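Local coordinates for protein transcription factor GAMBIF1 (Anopheles gambiae, PDB 1BVO) that probably activates RNA polymerase II transcription as a Dorsal-like Rel protein that binds DNA through this specificity domain, at residues C[5-16]-C[166-175]. Numbering follows the deposited sequence.
With nucleotides of chain A; nucleotides of chain B.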
loop_
_atom_site.group_PDB
_atom_site.type_symbol
_atom_site.label_atom_id
_atom_site.label_comp_id
_atom_site.label_asym_id
_atom_site.label_seq_id
_atom_site.Cartn_x
_atom_site.Cartn_y
_atom_site.Cartn_z
ATOM N N ILE C 5 -15.196 5.964 -34.061
ATOM C CA ILE C 5 -13.883 5.822 -33.457
ATOM C C ILE C 5 -12.940 5.384 -34.552
ATOM O O ILE C 5 -12.723 4.192 -34.759
ATOM C CB ILE C 5 -13.900 4.813 -32.341
ATOM C CG1 ILE C 5 -14.953 5.243 -31.329
ATOM C CG2 ILE C 5 -12.498 4.666 -31.744
ATOM C CD1 ILE C 5 -14.854 4.545 -30.024
ATOM N N THR C 6 -12.345 6.362 -35.220
ATOM C CA THR C 6 -11.458 6.112 -36.343
ATOM C C THR C 6 -10.149 5.398 -36.059
ATOM O O THR C 6 -9.581 4.768 -36.954
ATOM C CB THR C 6 -11.234 7.396 -37.153
ATOM O OG1 THR C 6 -10.641 8.406 -36.324
ATOM C CG2 THR C 6 -12.575 7.905 -37.678
ATOM N N GLU C 7 -9.620 5.546 -34.856
ATOM C CA GLU C 7 -8.418 4.807 -34.512
ATOM C C GLU C 7 -8.619 4.450 -33.073
ATOM O O GLU C 7 -8.874 5.299 -32.223
ATOM C CB GLU C 7 -7.102 5.559 -34.762
ATOM C CG GLU C 7 -5.897 4.963 -34.011
ATOM C CD GLU C 7 -4.836 4.325 -34.887
ATOM O OE1 GLU C 7 -4.183 5.022 -35.679
ATOM O OE2 GLU C 7 -4.610 3.113 -34.749
ATOM N N GLN C 8 -8.693 3.148 -32.877
ATOM C CA GLN C 8 -8.926 2.545 -31.595
ATOM C C GLN C 8 -7.689 2.443 -30.762
ATOM O O GLN C 8 -6.579 2.248 -31.269
ATOM C CB GLN C 8 -9.488 1.151 -31.803
ATOM C CG GLN C 8 -10.887 1.153 -32.312
ATOM C CD GLN C 8 -11.894 1.224 -31.203
ATOM O OE1 GLN C 8 -11.540 1.271 -30.016
ATOM N NE2 GLN C 8 -13.170 1.251 -31.574
ATOM N N PRO C 9 -7.864 2.554 -29.453
ATOM C CA PRO C 9 -6.726 2.458 -28.558
ATOM C C PRO C 9 -6.124 1.076 -28.639
ATOM O O PRO C 9 -6.822 0.072 -28.809
ATOM C CB PRO C 9 -7.340 2.729 -27.186
ATOM C CG PRO C 9 -8.787 2.331 -27.355
ATOM C CD PRO C 9 -9.098 2.864 -28.719
ATOM N N HIS C 10 -4.801 1.040 -28.661
ATOM C CA HIS C 10 -4.113 -0.221 -28.678
ATOM C C HIS C 10 -4.480 -0.814 -27.329
ATOM O O HIS C 10 -4.232 -0.204 -26.284
ATOM C CB HIS C 10 -2.610 -0.033 -28.769
ATOM C CG HIS C 10 -1.872 -1.322 -28.890
ATOM N ND1 HIS C 10 -1.279 -1.741 -30.067
ATOM C CD2 HIS C 10 -1.696 -2.327 -28.009
ATOM C CE1 HIS C 10 -0.776 -2.947 -29.901
ATOM N NE2 HIS C 10 -1.017 -3.329 -28.654
ATOM N N PRO C 11 -4.988 -2.051 -27.330
ATOM C CA PRO C 11 -5.427 -2.817 -26.159
ATOM C C PRO C 11 -4.365 -3.297 -25.158
ATOM O O PRO C 11 -4.719 -3.747 -24.068
ATOM C CB PRO C 11 -6.098 -4.016 -26.806
ATOM C CG PRO C 11 -5.168 -4.283 -27.950
ATOM C CD PRO C 11 -5.037 -2.897 -28.539
ATOM N N LYS C 12 -3.087 -3.208 -25.512
ATOM C CA LYS C 12 -1.996 -3.697 -24.651
ATOM C C LYS C 12 -0.698 -2.936 -24.875
ATOM O O LYS C 12 0.339 -3.554 -25.132
ATOM C CB LYS C 12 -1.687 -5.157 -24.998
ATOM C CG LYS C 12 -2.532 -6.227 -24.343
ATOM C CD LYS C 12 -2.050 -6.521 -22.942
ATOM C CE LYS C 12 -2.460 -7.936 -22.550
ATOM N NZ LYS C 12 -2.633 -8.076 -21.067
ATOM N N ALA C 13 -0.719 -1.617 -24.788
ATOM C CA ALA C 13 0.517 -0.898 -25.040
ATOM C C ALA C 13 0.874 0.184 -24.051
ATOM O O ALA C 13 1.782 0.979 -24.295
ATOM C CB ALA C 13 0.504 -0.334 -26.430
ATOM N N LEU C 14 0.221 0.182 -22.900
ATOM C CA LEU C 14 0.521 1.204 -21.914
ATOM C C LEU C 14 0.278 0.689 -20.522
ATOM O O LEU C 14 -0.743 0.044 -20.259
ATOM C CB LEU C 14 -0.333 2.460 -22.156
ATOM C CG LEU C 14 -0.151 3.625 -21.175
ATOM C CD1 LEU C 14 1.213 4.263 -21.363
ATOM C CD2 LEU C 14 -1.246 4.660 -21.376
ATOM N N ARG C 15 1.257 0.890 -19.654
ATOM C CA ARG C 15 1.092 0.486 -18.286
ATOM C C ARG C 15 0.349 1.613 -17.607
ATOM O O ARG C 15 0.596 2.796 -17.868
ATOM C CB ARG C 15 2.445 0.238 -17.633
ATOM C CG ARG C 15 2.566 0.776 -16.212
ATOM C CD ARG C 15 2.754 -0.347 -15.225
ATOM N NE ARG C 15 3.780 -1.274 -15.702
ATOM C CZ ARG C 15 4.871 -1.590 -15.014
ATOM N NH1 ARG C 15 5.079 -1.065 -13.824
ATOM N NH2 ARG C 15 5.757 -2.434 -15.528
ATOM N N PHE C 16 -0.619 1.227 -16.790
ATOM C CA PHE C 16 -1.436 2.148 -16.019
ATOM C C PHE C 16 -0.552 2.509 -14.832
ATOM O O PHE C 16 0.171 1.649 -14.293
ATOM C CB PHE C 16 -2.706 1.443 -15.503
ATOM C CG PHE C 16 -3.627 0.916 -16.586
ATOM C CD1 PHE C 16 -3.293 0.997 -17.936
ATOM C CD2 PHE C 16 -4.828 0.311 -16.237
ATOM C CE1 PHE C 16 -4.153 0.477 -18.922
ATOM C CE2 PHE C 16 -5.689 -0.209 -17.201
ATOM C CZ PHE C 16 -5.352 -0.130 -18.552
ATOM N N VAL C 166 -20.265 6.595 -27.116
ATOM C CA VAL C 166 -19.683 5.559 -27.936
ATOM C C VAL C 166 -18.534 5.018 -27.105
ATOM O O VAL C 166 -17.810 5.769 -26.435
ATOM C CB VAL C 166 -19.263 6.130 -29.308
ATOM C CG1 VAL C 166 -18.130 5.341 -29.899
ATOM C CG2 VAL C 166 -20.467 6.081 -30.238
ATOM N N VAL C 167 -18.432 3.698 -27.092
ATOM C CA VAL C 167 -17.431 3.038 -26.294
ATOM C C VAL C 167 -16.375 2.397 -27.198
ATOM O O VAL C 167 -16.674 1.997 -28.322
ATOM C CB VAL C 167 -18.137 2.068 -25.320
ATOM C CG1 VAL C 167 -17.461 0.724 -25.267
ATOM C CG2 VAL C 167 -18.243 2.710 -23.952
ATOM N N SER C 168 -15.127 2.473 -26.738
ATOM C CA SER C 168 -13.963 1.947 -27.441
ATOM C C SER C 168 -13.732 0.496 -27.074
ATOM O O SER C 168 -14.224 0.012 -26.037
ATOM C CB SER C 168 -12.721 2.715 -26.995
ATOM O OG SER C 168 -12.396 2.375 -25.649
ATOM N N ASP C 169 -12.897 -0.172 -27.860
ATOM C CA ASP C 169 -12.569 -1.551 -27.561
ATOM C C ASP C 169 -11.847 -1.551 -26.232
ATOM O O ASP C 169 -11.391 -0.495 -25.768
ATOM C CB ASP C 169 -11.695 -2.154 -28.652
ATOM C CG ASP C 169 -12.410 -2.206 -29.995
ATOM O OD1 ASP C 169 -13.610 -1.844 -30.055
ATOM O OD2 ASP C 169 -11.771 -2.610 -30.989
ATOM N N ILE C 170 -11.750 -2.711 -25.602
ATOM C CA ILE C 170 -11.103 -2.763 -24.315
ATOM C C ILE C 170 -9.607 -2.480 -24.320
ATOM O O ILE C 170 -8.880 -2.829 -25.260
ATOM C CB ILE C 170 -11.398 -4.074 -23.610
ATOM C CG1 ILE C 170 -12.914 -4.220 -23.473
ATOM C CG2 ILE C 170 -10.741 -4.087 -22.232
ATOM C CD1 ILE C 170 -13.379 -5.624 -23.213
ATOM N N ILE C 171 -9.183 -1.778 -23.273
ATOM C CA ILE C 171 -7.786 -1.427 -23.028
ATOM C C ILE C 171 -7.425 -2.206 -21.758
ATOM O O ILE C 171 -8.071 -2.025 -20.710
ATOM C CB ILE C 171 -7.616 0.066 -22.732
ATOM C CG1 ILE C 171 -7.905 0.885 -23.977
ATOM C CG2 ILE C 171 -6.214 0.346 -22.216
ATOM C CD1 ILE C 171 -8.059 2.343 -23.683
ATOM N N TYR C 172 -6.388 -3.041 -21.880
ATOM C CA TYR C 172 -5.886 -3.919 -20.827
ATOM C C TYR C 172 -4.560 -3.475 -20.224
ATOM O O TYR C 172 -3.573 -3.342 -20.942
ATOM C CB TYR C 172 -5.673 -5.330 -21.402
ATOM C CG TYR C 172 -6.907 -6.019 -21.960
ATOM C CD1 TYR C 172 -7.993 -6.303 -21.135
ATOM C CD2 TYR C 172 -6.998 -6.369 -23.312
ATOM C CE1 TYR C 172 -9.135 -6.901 -21.632
ATOM C CE2 TYR C 172 -8.154 -6.977 -23.824
ATOM C CZ TYR C 172 -9.218 -7.232 -22.970
ATOM O OH TYR C 172 -10.393 -7.760 -23.446
ATOM N N ASP C 173 -4.489 -3.349 -18.901
ATOM C CA ASP C 173 -3.232 -2.951 -18.250
ATOM C C ASP C 173 -2.098 -3.909 -18.585
ATOM O O ASP C 173 -2.134 -5.108 -18.261
ATOM C CB ASP C 173 -3.370 -2.842 -16.725
ATOM C CG ASP C 173 -2.130 -2.247 -16.062
ATOM O OD1 ASP C 173 -1.113 -2.014 -16.745
ATOM O OD2 ASP C 173 -2.182 -1.983 -14.847
ATOM N N LYS C 174 -1.104 -3.351 -19.260
ATOM C CA LYS C 174 0.074 -4.058 -19.704
ATOM C C LYS C 174 1.056 -4.287 -18.553
ATOM O O LYS C 174 1.788 -3.366 -18.160
ATOM C CB LYS C 174 0.748 -3.256 -20.824
ATOM C CG LYS C 174 1.983 -3.917 -21.373
ATOM C CD LYS C 174 2.677 -3.108 -22.439
ATOM C CE LYS C 174 4.020 -3.751 -22.724
ATOM N NZ LYS C 174 4.924 -2.931 -23.545
ATOM N N LYS C 175 1.085 -5.527 -18.050
ATOM C CA LYS C 175 1.963 -5.939 -16.948
ATOM C C LYS C 175 1.982 -4.932 -15.798
ATOM O O LYS C 175 0.893 -4.717 -15.228
ATOM C CB LYS C 175 3.385 -6.223 -17.469
ATOM C CG LYS C 175 4.346 -6.884 -16.464
ATOM C CD LYS C 175 5.017 -5.884 -15.533
ATOM C CE LYS C 175 5.957 -6.590 -14.582
ATOM N NZ LYS C 175 6.187 -5.808 -13.332
ATOM P P DG A 4 8.149 -1.343 -22.600
ATOM O OP1 DG A 4 8.428 -2.407 -23.639
ATOM O OP2 DG A 4 6.686 -1.015 -22.548
ATOM O "O5'" DG A 4 8.748 -2.066 -21.361
ATOM C "C5'" DG A 4 10.128 -2.274 -21.259
ATOM C "C4'" DG A 4 10.420 -2.693 -19.825
ATOM O "O4'" DG A 4 10.149 -1.624 -18.876
ATOM C "C3'" DG A 4 9.439 -3.753 -19.364
ATOM O "O3'" DG A 4 10.201 -4.685 -18.604
ATOM C "C2'" DG A 4 8.476 -3.021 -18.410
ATOM C "C1'" DG A 4 9.498 -2.101 -17.738
ATOM N N9 DG A 4 8.987 -0.970 -16.932
ATOM C C8 DG A 4 7.877 -0.147 -17.019
ATOM N N7 DG A 4 7.732 0.788 -16.107
ATOM C C5 DG A 4 8.883 0.526 -15.309
ATOM C C6 DG A 4 9.312 1.198 -14.129
ATOM O O6 DG A 4 8.681 2.158 -13.595
ATOM N N1 DG A 4 10.494 0.698 -13.619
ATOM C C2 DG A 4 11.149 -0.357 -14.219
ATOM N N2 DG A 4 12.288 -0.627 -13.534
ATOM N N3 DG A 4 10.772 -1.001 -15.304
ATOM C C4 DG A 4 9.639 -0.486 -15.799
ATOM P P DG A 5 9.616 -6.193 -18.729
ATOM O OP1 DG A 5 10.025 -6.850 -19.988
ATOM O OP2 DG A 5 8.153 -6.045 -18.459
ATOM O "O5'" DG A 5 10.421 -6.847 -17.534
ATOM C "C5'" DG A 5 11.816 -6.606 -17.466
ATOM C "C4'" DG A 5 12.318 -6.488 -16.079
ATOM O "O4'" DG A 5 12.160 -5.323 -15.272
ATOM C "C3'" DG A 5 12.188 -7.598 -15.038
ATOM O "O3'" DG A 5 13.306 -7.558 -14.110
ATOM C "C2'" DG A 5 10.977 -6.997 -14.281
ATOM C "C1'" DG A 5 11.564 -5.618 -14.011
ATOM N N9 DG A 5 10.493 -4.608 -13.772
ATOM C C8 DG A 5 9.425 -4.428 -14.649
ATOM N N7 DG A 5 8.573 -3.508 -14.287
ATOM C C5 DG A 5 9.181 -2.949 -13.187
ATOM C C6 DG A 5 8.673 -1.822 -12.472
ATOM O O6 DG A 5 7.630 -1.234 -12.717
ATOM N N1 DG A 5 9.372 -1.522 -11.335
ATOM C C2 DG A 5 10.573 -2.186 -11.106
ATOM N N2 DG A 5 11.049 -1.586 -10.025
ATOM N N3 DG A 5 11.144 -3.204 -11.773
ATOM C C4 DG A 5 10.325 -3.580 -12.893
ATOM P P DT B 6 13.520 -8.613 -12.780
ATOM O OP1 DT B 6 14.919 -8.975 -12.444
ATOM O OP2 DT B 6 12.502 -9.679 -12.968
ATOM O "O5'" DT B 6 13.004 -7.591 -11.688
ATOM C "C5'" DT B 6 13.758 -6.430 -11.411
ATOM C "C4'" DT B 6 13.742 -6.180 -9.928
ATOM O "O4'" DT B 6 12.668 -5.270 -9.605
ATOM C "C3'" DT B 6 13.482 -7.463 -9.153
ATOM O "O3'" DT B 6 14.497 -7.628 -8.157
ATOM C "C2'" DT B 6 12.019 -7.363 -8.736
ATOM C "C1'" DT B 6 11.714 -5.864 -8.739
ATOM N N1 DT B 6 10.379 -5.475 -9.246
ATOM C C2 DT B 6 9.724 -4.380 -8.689
ATOM O O2 DT B 6 10.162 -3.757 -7.737
ATOM N N3 DT B 6 8.528 -4.063 -9.289
ATOM C C4 DT B 6 7.932 -4.708 -10.352
ATOM O O4 DT B 6 6.847 -4.302 -10.801
ATOM C C5 DT B 6 8.655 -5.860 -10.848
ATOM C C7 DT B 6 8.086 -6.655 -11.969
ATOM C C6 DT B 6 9.826 -6.169 -10.289
HETATM O O HOH W 1 -15.840 0.647 -30.483
HETATM O O HOH W 2 4.953 -3.154 -18.144
#
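Residues 5-16 and 166-175 run side by side in the same direction, the CA atoms of P11 and I171 4.2 Å apart, yet only one backbone hydrogen bond joins them, from Y172 N to P11 O (2.8 Å). They belong to the immunoglobulin-like fold of the Rel homology specificity domain, where the chain leaving strand 2-7 lies along the end of strand 159-172 until both reach the DNA. At the end away from the DNA, I5 CD1 reaches V166 CG1 at 3.4 Å, the side chains alongside but pointing opposite ways. The Q8 amide stacks on the D169 carboxylate, their planes 18° apart, while Q8 OE1 accepts a nearly straight bond from D169 N (2.9 Å). A water takes the N-H of Q8 NE2 and donates to V167 O, so both ends of the amide are held. The P9 ring is set across the I171 side chain, with P9 CB against I171 CD1. On the other branch of I171, CG2 meets F16 CZ at the ring edge, and I102 touches both side chains. D173 CB sits over the centre of the F16 face, a CH-pi contact 3.5 Å from the centroid, with the carboxylate stacked on the ring. With CG anti to its backbone N (chi1 -172°), D173 also presents OD1 to F16 N for a long but straight hydrogen bond (173°), donated from above the carboxylate plane. The extended K174 chain passes K12 O, and K174 NZ hydrogen-bonds to OP2 of DG4 of chain A. R15 reads the next base: its NH1 donates to O6 of DG5 of chain A (2.8 Å), and its NH2 to N7 of that guanine (3.3 Å), which lies in the guanidinium plane. A second water accepts from R15 NH2 and donates to K174 O.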